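Local structure of N-acetylmuramoyl-L-alanine amidase (Clostridium intestinale URNW, 6SRT) at residues T49-N52 and N53-P56; P97-N100 and A101-F104; K142-K145 and D146-Q149; F157-E160 and E161-K165. The protein probably cleaves, as a zinc-dependent endolysin amidase, the amide bond between N-acetylmuramic acid and L-alanine in bacterial cell-wall peptidoglycan. One frame throughout, in Å; residues are numbered along the deposited sequence.

Interaction 1. Residues T49-N52 and N53-P56; sequences TVDN and NMTP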
loop_
_atom_site.group_PDB
_atom_site.type_symbol
_atom_site.label_atom_id
_atom_site.label_comp_id
_atom_site.label_asym_id
_atom_site.label_seq_id
_atom_site.Cartn_x
_atom_site.Cartn_y
_atom_site.Cartn_z
ATOM N N THR A 49 -7.822 3.693 -3.281
ATOM C CA THR A 49 -7.572 4.948 -3.966
ATOM C C THR A 49 -8.796 5.819 -4.138
ATOM O O THR A 49 -8.640 7.007 -4.460
ATOM C CB THR A 49 -6.964 4.703 -5.343
ATOM O OG1 THR A 49 -7.854 3.893 -6.129
ATOM C CG2 THR A 49 -5.622 4.021 -5.272
ATOM N N VAL A 50 -9.975 5.274 -3.977
ATOM C CA VAL A 50 -11.281 5.879 -4.251
ATOM C C VAL A 50 -11.489 6.024 -5.761
ATOM O O VAL A 50 -12.392 5.421 -6.301
ATOM C CB VAL A 50 -11.546 7.186 -3.496
ATOM C CG1 VAL A 50 -12.946 7.703 -3.796
ATOM C CG2 VAL A 50 -11.359 6.999 -2.000
ATOM N N ASP A 51 -10.704 6.838 -6.404
ATOM C CA ASP A 51 -10.769 6.987 -7.843
ATOM C C ASP A 51 -10.164 5.773 -8.539
ATOM O O ASP A 51 -9.200 5.203 -8.100
ATOM C CB ASP A 51 -10.015 8.231 -8.281
ATOM C CG ASP A 51 -10.595 9.545 -7.731
ATOM O OD1 ASP A 51 -11.800 9.657 -7.561
ATOM O OD2 ASP A 51 -9.835 10.412 -7.463
ATOM N N ASN A 52 -10.810 5.372 -9.619
ATOM C CA ASN A 52 -10.378 4.340 -10.568
ATOM C C ASN A 52 -9.629 4.949 -11.762
ATOM O O ASN A 52 -9.610 6.142 -11.919
ATOM C CB ASN A 52 -11.550 3.466 -10.972
ATOM C CG ASN A 52 -11.932 2.496 -9.894
ATOM O OD1 ASN A 52 -11.158 1.676 -9.503
ATOM N ND2 ASN A 52 -13.151 2.596 -9.401
ATOM N N ASN A 53 -9.063 4.143 -12.650
ATOM C CA ASN A 53 -8.389 4.638 -13.879
ATOM C C ASN A 53 -7.016 5.214 -13.572
ATOM O O ASN A 53 -6.502 5.676 -14.556
ATOM C CB ASN A 53 -9.196 5.680 -14.690
ATOM C CG ASN A 53 -10.292 4.987 -15.458
ATOM O OD1 ASN A 53 -10.451 3.784 -15.276
ATOM N ND2 ASN A 53 -11.061 5.700 -16.255
ATOM N N MET A 54 -6.465 5.201 -12.325
ATOM C CA MET A 54 -5.286 6.003 -12.016
ATOM C C MET A 54 -4.033 5.180 -12.231
ATOM O O MET A 54 -3.840 4.068 -11.726
ATOM C CB MET A 54 -5.271 6.652 -10.657
ATOM C CG MET A 54 -6.316 7.791 -10.602
ATOM S SD MET A 54 -6.056 8.724 -9.117
ATOM C CE MET A 54 -6.215 7.401 -7.990
ATOM N N THR A 55 -3.119 5.752 -13.006
ATOM C CA THR A 55 -1.759 5.224 -13.119
ATOM C C THR A 55 -1.008 5.575 -11.840
ATOM O O THR A 55 -1.333 6.513 -11.128
ATOM C CB THR A 55 -1.012 5.826 -14.301
ATOM O OG1 THR A 55 -0.998 7.241 -14.139
ATOM C CG2 THR A 55 -1.705 5.455 -15.607
ATOM N N PRO A 56 0.125 4.905 -11.530
ATOM C CA PRO A 56 0.980 5.340 -10.447
ATOM C C PRO A 56 1.498 6.764 -10.648
ATOM O O PRO A 56 1.637 7.504 -9.691
ATOM C CB PRO A 56 2.096 4.256 -10.378
ATOM C CG PRO A 56 2.065 3.571 -11.724
ATOM C CD PRO A 56 0.640 3.681 -12.180
#
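Met54 folds its thioether back over Asp51 and Thr49 across the connecting loop that leads from strand 43-48 to helix 56-65 in this Amidase_2 (PGRP-like) domain. The loop opens with a classic gamma turn centred on Val50 (phi 71°) and closed by a weak bond from Asp51 N to Thr49 O. Two residues do most of the burying, Met54 and Asn52, with Asn53 between them as the bend: its phi of 77° puts it in the left-handed region and redirects the chain. The chain of Met54 runs extended from CB to SD and kinks only at the last bond (chi3 -57°), which swings CE inward. Met54 CE lies 3.9 Å from Thr49 CB and equally far from Asp51 CB, while SD stays 4.1 Å from Asp51 CB. Beyond the loop Met54 leans on Ile59 and Ile62 of helix 56-65, so one side chain joins the loop to the helix.

Asn52 contributes through its backbone and CB, and Met54 CG lies 3.9 Å from Asn52 O. The Asn52 amide is directed elsewhere: OD1 accepts from Lys79 and ND2 donates to Glu115. Within the loop, Thr49 OG1 donates to Asp51 O at 2.7 Å and also takes the N-H of Gly110, which fixes the hydroxyl. The same Asp51 O lies 3.7 Å from Met54 CE, a van der Waals contact between oxygen and methyl carbon.

Interaction 2. Residues P97-N100 and A101-F104; sequences PGVN and ARAF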
loop_
_atom_site.group_PDB
_atom_site.type_symbol
_atom_site.label_atom_id
_atom_site.label_comp_id
_atom_site.label_asym_id
_atom_site.label_seq_id
_atom_site.Cartn_x
_atom_site.Cartn_y
_atom_site.Cartn_z
ATOM N N PRO A 97 -0.316 9.585 8.301
ATOM C CA PRO A 97 0.388 10.436 9.243
ATOM C C PRO A 97 0.243 9.905 10.687
ATOM O O PRO A 97 -0.844 9.577 11.150
ATOM C CB PRO A 97 -0.236 11.804 9.068
ATOM C CG PRO A 97 -0.777 11.773 7.644
ATOM C CD PRO A 97 -1.246 10.341 7.467
ATOM N N GLY A 98 1.368 9.820 11.361
ATOM C CA GLY A 98 1.489 9.290 12.699
ATOM C C GLY A 98 2.098 7.929 12.748
ATOM O O GLY A 98 2.748 7.643 13.765
ATOM N N VAL A 99 1.997 7.146 11.655
ATOM C CA VAL A 99 2.701 5.835 11.631
ATOM C C VAL A 99 3.553 5.698 10.358
ATOM O O VAL A 99 4.021 4.603 10.063
ATOM C CB VAL A 99 1.704 4.644 11.743
ATOM C CG1 VAL A 99 1.002 4.671 13.093
ATOM C CG2 VAL A 99 0.718 4.568 10.572
ATOM N N ASN A 100 3.817 6.792 9.652
ATOM C CA ASN A 100 4.548 6.661 8.404
ATOM C C ASN A 100 5.947 6.118 8.603
ATOM O O ASN A 100 6.424 5.318 7.795
ATOM C CB ASN A 100 4.613 7.994 7.674
ATOM C CG ASN A 100 3.384 8.303 6.823
ATOM O OD1 ASN A 100 2.926 7.428 6.092
ATOM N ND2 ASN A 100 2.927 9.557 6.890
ATOM N N ALA A 101 6.624 6.430 9.704
ATOM C CA ALA A 101 7.996 5.949 9.917
ATOM C C ALA A 101 8.031 4.474 10.245
ATOM O O ALA A 101 9.133 3.904 10.267
ATOM C CB ALA A 101 8.688 6.770 10.985
ATOM N N ARG A 102 6.898 3.855 10.531
ATOM C CA ARG A 102 6.822 2.447 10.964
ATOM C C ARG A 102 5.912 1.585 10.067
ATOM O O ARG A 102 5.749 0.401 10.398
ATOM C CB ARG A 102 6.391 2.351 12.437
ATOM C CG ARG A 102 4.938 2.735 12.656
ATOM C CD ARG A 102 4.547 2.580 14.100
ATOM N NE ARG A 102 4.343 1.223 14.559
ATOM C CZ ARG A 102 3.707 0.897 15.672
ATOM N NH1 ARG A 102 3.250 1.850 16.454
ATOM N NH2 ARG A 102 3.540 -0.365 16.008
ATOM N N ALA A 103 5.336 2.126 9.010
ATOM C CA ALA A 103 4.318 1.384 8.253
ATOM C C ALA A 103 4.580 1.390 6.767
ATOM O O ALA A 103 4.682 2.464 6.161
ATOM C CB ALA A 103 2.950 1.949 8.550
ATOM N N PHE A 104 4.567 0.209 6.178
ATOM C CA PHE A 104 4.327 0.115 4.721
ATOM C C PHE A 104 2.913 0.467 4.380
ATOM O O PHE A 104 1.976 0.155 5.127
ATOM C CB PHE A 104 4.592 -1.309 4.239
ATOM C CG PHE A 104 6.043 -1.687 4.188
ATOM C CD1 PHE A 104 6.864 -1.094 3.229
ATOM C CD2 PHE A 104 6.545 -2.672 5.036
ATOM C CE1 PHE A 104 8.215 -1.410 3.188
ATOM C CE2 PHE A 104 7.898 -3.002 4.939
ATOM C CZ PHE A 104 8.715 -2.373 4.038
#
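A type I beta turn at Val99-Arg102 delivers the chain into strand 103-108 of the central sheet. The evidence is the backbone of its two corner residues, Asn100 and Ala101, whose phi and psi values fall in the type I region, and the closing bond from Arg102 N to Val99 O, 3.0 Å long with an N-H...O angle of 155°. The donor stands 55° above the carbonyl plane, off the lone-pair directions.

Side chains then pack against this same carbonyl. Arg102 CG sits 3.3 Å from Val99 O and 3.9 Å from Val99 CB; its chi1 of 70° places CG between the backbone N and C, which turns the first part of the chain back over the turn. Farther out, NE binds Asn42 OD1, so the arginine ties the turn to the segment that enters strand 43-48. One residue on, Ala103 CB is 3.2 Å from Val99 O and 4.0 Å from Val99 CG2, while Met43 and Val45 lie against the same methyl. From the corner of the turn, Asn100 OD1 accepts from the backbone N of both His95 and Ala96, tying the turn to the chain just before it.

Chemically, Val99 O accepts one N-H, that of Arg102, from above its plane, and carbons of Arg102 and Ala103 pack around it. Ala103 N, though 3.0 Å from Val99 O, is badly angled for a second bond, so the carbonyl is held by one bond and by packing together.

Interaction 3. Residues K142-K145 and D146-Q149; sequences KRHK and DVRQ. With ZN (zinc ion), chain B; PO4 (phosphate ion), chain F.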
loop_
_atom_site.group_PDB
_atom_site.type_symbol
_atom_site.label_atom_id
_atom_site.label_comp_id
_atom_site.label_asym_id
_atom_site.label_seq_id
_atom_site.Cartn_x
_atom_site.Cartn_y
_atom_site.Cartn_z
ATOM N N LYS A 142 -2.952 -3.695 9.408
ATOM C CA LYS A 142 -3.973 -2.713 9.764
ATOM C C LYS A 142 -4.627 -2.093 8.551
ATOM O O LYS A 142 -4.012 -1.972 7.488
ATOM C CB LYS A 142 -3.411 -1.555 10.609
ATOM C CG LYS A 142 -2.883 -1.955 11.987
ATOM C CD LYS A 142 -4.053 -2.110 12.942
ATOM C CE LYS A 142 -3.910 -2.999 14.180
ATOM N NZ LYS A 142 -2.622 -2.698 14.758
ATOM N N ARG A 143 -5.875 -1.710 8.675
ATOM C CA ARG A 143 -6.538 -0.871 7.690
ATOM C C ARG A 143 -6.182 0.598 7.974
ATOM O O ARG A 143 -5.959 0.967 9.157
ATOM C CB ARG A 143 -8.044 -1.010 7.828
ATOM C CG ARG A 143 -8.511 -2.433 7.556
ATOM C CD ARG A 143 -9.941 -2.652 7.866
ATOM N NE ARG A 143 -10.079 -2.566 9.287
ATOM C CZ ARG A 143 -11.233 -2.742 9.930
ATOM N NH1 ARG A 143 -12.316 -3.133 9.279
ATOM N NH2 ARG A 143 -11.265 -2.490 11.228
ATOM N N HIS A 144 -6.232 1.459 6.956
ATOM C CA HIS A 144 -6.040 2.910 7.226
ATOM C C HIS A 144 -6.984 3.389 8.346
ATOM O O HIS A 144 -6.569 4.099 9.250
ATOM C CB HIS A 144 -6.170 3.681 5.927
ATOM C CG HIS A 144 -5.806 5.145 6.007
ATOM N ND1 HIS A 144 -5.938 5.930 4.858
ATOM C CD2 HIS A 144 -5.374 5.914 7.027
ATOM C CE1 HIS A 144 -5.593 7.172 5.256
ATOM N NE2 HIS A 144 -5.240 7.180 6.560
ATOM N N LYS A 145 -8.242 2.949 8.297
ATOM C CA LYS A 145 -9.260 3.393 9.287
ATOM C C LYS A 145 -8.945 2.885 10.708
ATOM O O LYS A 145 -9.545 3.425 11.647
ATOM C CB LYS A 145 -10.650 2.926 8.886
ATOM C CG LYS A 145 -10.828 1.417 8.816
ATOM C CD LYS A 145 -12.210 0.962 8.721
ATOM C CE LYS A 145 -12.868 1.317 7.448
ATOM N NZ LYS A 145 -14.197 0.621 7.340
ATOM N N ASP A 146 -8.011 1.945 10.874
ATOM C CA ASP A 146 -7.597 1.449 12.208
ATOM C C ASP A 146 -6.598 2.413 12.832
ATOM O O ASP A 146 -6.317 2.270 14.028
ATOM C CB ASP A 146 -7.041 0.021 12.151
ATOM C CG ASP A 146 -8.048 -1.008 11.702
ATOM O OD1 ASP A 146 -9.216 -0.883 12.139
ATOM O OD2 ASP A 146 -7.645 -1.907 10.968
ATOM N N VAL A 147 -5.950 3.276 12.053
ATOM C CA VAL A 147 -4.885 4.173 12.558
ATOM C C VAL A 147 -5.251 5.628 12.458
ATOM O O VAL A 147 -4.597 6.462 13.103
ATOM C CB VAL A 147 -3.504 3.861 11.956
ATOM C CG1 VAL A 147 -3.087 2.464 12.327
ATOM C CG2 VAL A 147 -3.451 4.018 10.462
ATOM N N ARG A 148 -6.249 5.957 11.635
ATOM C CA ARG A 148 -6.694 7.336 11.374
ATOM C C ARG A 148 -8.211 7.334 11.140
ATOM O O ARG A 148 -8.758 6.315 10.835
ATOM C CB ARG A 148 -6.062 7.985 10.161
ATOM C CG ARG A 148 -4.571 7.955 10.218
ATOM C CD ARG A 148 -4.050 9.146 10.926
ATOM N NE ARG A 148 -4.272 10.301 10.053
ATOM C CZ ARG A 148 -3.957 11.501 10.375
ATOM N NH1 ARG A 148 -4.189 12.515 9.595
ATOM N NH2 ARG A 148 -3.414 11.703 11.547
ATOM N N GLN A 149 -8.842 8.489 11.302
ATOM C CA GLN A 149 -10.269 8.658 11.032
ATOM C C GLN A 149 -10.460 8.794 9.515
ATOM O O GLN A 149 -10.124 9.829 8.925
ATOM C CB GLN A 149 -10.851 9.834 11.801
ATOM C CG GLN A 149 -12.335 10.028 11.523
ATOM C CD GLN A 149 -12.853 11.279 12.203
ATOM O OE1 GLN A 149 -12.329 11.756 13.221
ATOM N NE2 GLN A 149 -13.895 11.842 11.614
HETATM ZN ZN ZN B . -5.980 5.305 3.013
HETATM P P PO4 F . -5.354 10.707 6.504
HETATM O O1 PO4 F . -6.871 10.770 6.643
HETATM O O2 PO4 F . -4.864 9.709 7.351
HETATM O O3 PO4 F . -4.753 12.043 6.745
HETATM O O4 PO4 F . -5.004 10.344 5.048
#
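Arg143 and Asp146 face each other across the turn that carries strand 140-143 into the zinc site. Two overlapping beta turns shape it: Asp146 N donates to Arg143 O, and Val147 N to His144 O, which also accepts from Arg148 N.

The Arg143 side chain runs alongside the carboxylate. CB lies 3.3 Å from Asp146 OD2, CG 3.6 Å and CD 3.9 Å from the same oxygen; NE then donates to OD2 at 3.0 Å in a nearly straight bond (178°), and NH2 reaches the syn lone pair of OD1 at 2.8 Å. This is a side-on, two-nitrogen salt bridge, although the guanidinium and carboxylate planes are turned 43° apart. Asp146 OD2 is claimed again by Arg143 N at 2.9 Å, from the same face of the carboxylate as NE. Lys145 CD rests over one guanidinium face.

His144 swings CG away from its own backbone N (chi1 -172°), which sends the imidazole out to the metal: ND1 binds zinc at 1.9 Å, with His47 and Cys152 as further ligands. On the other edge, NE2 donates to phosphate O2 at 2.7 Å. Arg148 NE shares that oxygen, and NH1 of the same arginine donates to O3; its guanidinium is nearly coplanar with the imidazole.

The phosphate, probably from the crystallisation liquor, may mark a position suited to an anion beside the metal. Because both imidazole nitrogens are engaged, the ring's rotation is fixed, while the Asp146 clasp holds the turn that presents it.

Interaction 4. Residues F157-E160 and E161-K165; sequences FPFE and EIKAK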
loop_
_atom_site.group_PDB
_atom_site.type_symbol
_atom_site.label_atom_id
_atom_site.label_comp_id
_atom_site.label_asym_id
_atom_site.label_seq_id
_atom_site.Cartn_x
_atom_site.Cartn_y
_atom_site.Cartn_z
ATOM N N PHE A 157 -13.511 -3.901 1.694
ATOM C CA PHE A 157 -12.090 -4.371 1.591
ATOM C C PHE A 157 -11.974 -5.642 2.429
ATOM O O PHE A 157 -12.472 -5.662 3.557
ATOM C CB PHE A 157 -11.164 -3.264 2.100
ATOM C CG PHE A 157 -9.741 -3.624 1.819
ATOM C CD1 PHE A 157 -9.181 -3.375 0.589
ATOM C CD2 PHE A 157 -8.919 -4.154 2.813
ATOM C CE1 PHE A 157 -7.859 -3.731 0.330
ATOM C CE2 PHE A 157 -7.628 -4.514 2.530
ATOM C CZ PHE A 157 -7.079 -4.284 1.299
ATOM N N PRO A 158 -11.401 -6.722 1.868
ATOM C CA PRO A 158 -11.517 -8.050 2.486
ATOM C C PRO A 158 -10.453 -8.322 3.546
ATOM O O PRO A 158 -9.637 -9.231 3.471
ATOM C CB PRO A 158 -11.438 -8.942 1.261
ATOM C CG PRO A 158 -10.406 -8.268 0.436
ATOM C CD PRO A 158 -10.765 -6.785 0.521
ATOM N N PHE A 159 -10.423 -7.419 4.515
ATOM C CA PHE A 159 -9.368 -7.439 5.561
ATOM C C PHE A 159 -9.320 -8.730 6.371
ATOM O O PHE A 159 -8.246 -9.267 6.593
ATOM C CB PHE A 159 -9.511 -6.227 6.489
ATOM C CG PHE A 159 -8.449 -6.030 7.536
ATOM C CD1 PHE A 159 -7.124 -5.833 7.212
ATOM C CD2 PHE A 159 -8.801 -5.959 8.850
ATOM C CE1 PHE A 159 -6.181 -5.633 8.208
ATOM C CE2 PHE A 159 -7.876 -5.755 9.846
ATOM C CZ PHE A 159 -6.563 -5.566 9.528
ATOM N N GLU A 160 -10.486 -9.174 6.831
ATOM C CA GLU A 160 -10.514 -10.426 7.631
ATOM C C GLU A 160 -10.073 -11.588 6.753
ATOM O O GLU A 160 -9.352 -12.481 7.271
ATOM C CB GLU A 160 -11.883 -10.598 8.264
ATOM C CG GLU A 160 -12.134 -9.576 9.383
ATOM C CD GLU A 160 -11.147 -9.611 10.543
ATOM O OE1 GLU A 160 -10.642 -10.715 10.879
ATOM O OE2 GLU A 160 -10.888 -8.552 11.128
ATOM N N GLU A 161 -10.477 -11.637 5.496
ATOM C CA GLU A 161 -10.021 -12.736 4.614
ATOM C C GLU A 161 -8.517 -12.671 4.374
ATOM O O GLU A 161 -7.865 -13.714 4.362
ATOM C CB GLU A 161 -10.742 -12.667 3.273
ATOM C CG GLU A 161 -10.412 -13.806 2.302
ATOM C CD GLU A 161 -11.118 -13.743 0.951
ATOM O OE1 GLU A 161 -11.918 -12.790 0.765
ATOM O OE2 GLU A 161 -10.775 -14.578 0.090
ATOM N N ILE A 162 -7.951 -11.478 4.202
ATOM C CA ILE A 162 -6.480 -11.323 4.021
ATOM C C ILE A 162 -5.819 -11.875 5.270
ATOM O O ILE A 162 -4.859 -12.646 5.164
ATOM C CB ILE A 162 -6.203 -9.839 3.736
ATOM C CG1 ILE A 162 -6.599 -9.482 2.317
ATOM C CG2 ILE A 162 -4.716 -9.551 3.956
ATOM C CD1 ILE A 162 -6.613 -8.041 2.035
ATOM N N LYS A 163 -6.280 -11.461 6.445
ATOM C CA LYS A 163 -5.617 -11.908 7.701
ATOM C C LYS A 163 -5.723 -13.433 7.794
ATOM O O LYS A 163 -4.750 -14.108 8.204
ATOM C CB LYS A 163 -6.220 -11.268 8.943
ATOM C CG LYS A 163 -5.920 -9.795 9.132
ATOM C CD LYS A 163 -6.562 -9.163 10.367
ATOM C CE LYS A 163 -6.154 -9.787 11.657
ATOM N NZ LYS A 163 -6.618 -8.956 12.782
ATOM N N ALA A 164 -6.854 -14.007 7.436
ATOM C CA ALA A 164 -7.057 -15.464 7.515
ATOM C C ALA A 164 -6.092 -16.198 6.580
ATOM O O ALA A 164 -5.426 -17.170 7.036
ATOM C CB ALA A 164 -8.491 -15.827 7.241
ATOM N N LYS A 165 -5.950 -15.747 5.326
ATOM C CA LYS A 165 -5.038 -16.385 4.384
ATOM C C LYS A 165 -3.591 -16.258 4.845
ATOM O O LYS A 165 -2.815 -17.167 4.556
ATOM C CB LYS A 165 -5.225 -15.782 3.013
ATOM C CG LYS A 165 -6.531 -16.228 2.362
ATOM C CD LYS A 165 -6.850 -15.662 1.026
ATOM C CE LYS A 165 -7.858 -16.546 0.301
ATOM N NZ LYS A 165 -8.292 -15.961 -0.990
#
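Successive i to i+4 bonds wind the first turn of helix 159-165, with Ile162 N on Pro158 O, Lys163 N on Phe159 O and Ala164 N on Glu160 O, each 2.9 Å. Ahead of it Pro158, the N-cap residue, is the centre of an inverse gamma turn closed by a weak bond from Phe159 N to Phe157 O.

The side chains follow this spiral. Lys163 lays CD over one face of the Phe159 ring, 4.0 Å from its centroid and 24° off the normal, a CH-pi contact; the bend at chi3 (60°) then turns the chain away from the ring toward NZ, whose link to the terminal carboxylate of Lys169 is long and weak. Ile162 CD1 touches Phe157 CE2 at 3.7 Å and, from a different direction, Pro158 CG at 4.1 Å, so that this one methyl meets both residues ahead of the helix. Within 161-165, Lys165 NZ bridges to Glu161 OE2 at 3.0 Å, one turn back.

Phe159 packs on Leu141 and Arg143 of strand 140-143 and, with Ile162, on Tyr46 of strand 43-48, while Pro158, Glu161 and Ile162 touch Met122 of helix 119-136.

How the interactions relate
From the N terminus the four contacts run in series, each local to one short run of chain, with none nested in or crossing another. Interaction 1 bends the loop between strand 43-48 and helix 56-65 and touches none of the others, its nearest atoms lying about 8 Å from interaction 4. Interaction 2 closes the turn into strand 103-108, and interaction 3 the turn out of edge strand 140-143; these touch through Val99 CG2 and Val147 CG2, 4.2 Å apart, and through Pro97 and Arg148. Interaction 4 starts helix 159-165, whose Phe159 meets Arg143 of interaction 3 (CG to CG, 3.6 Å). Interaction 3 therefore connects interaction 2 to the C-terminal helix.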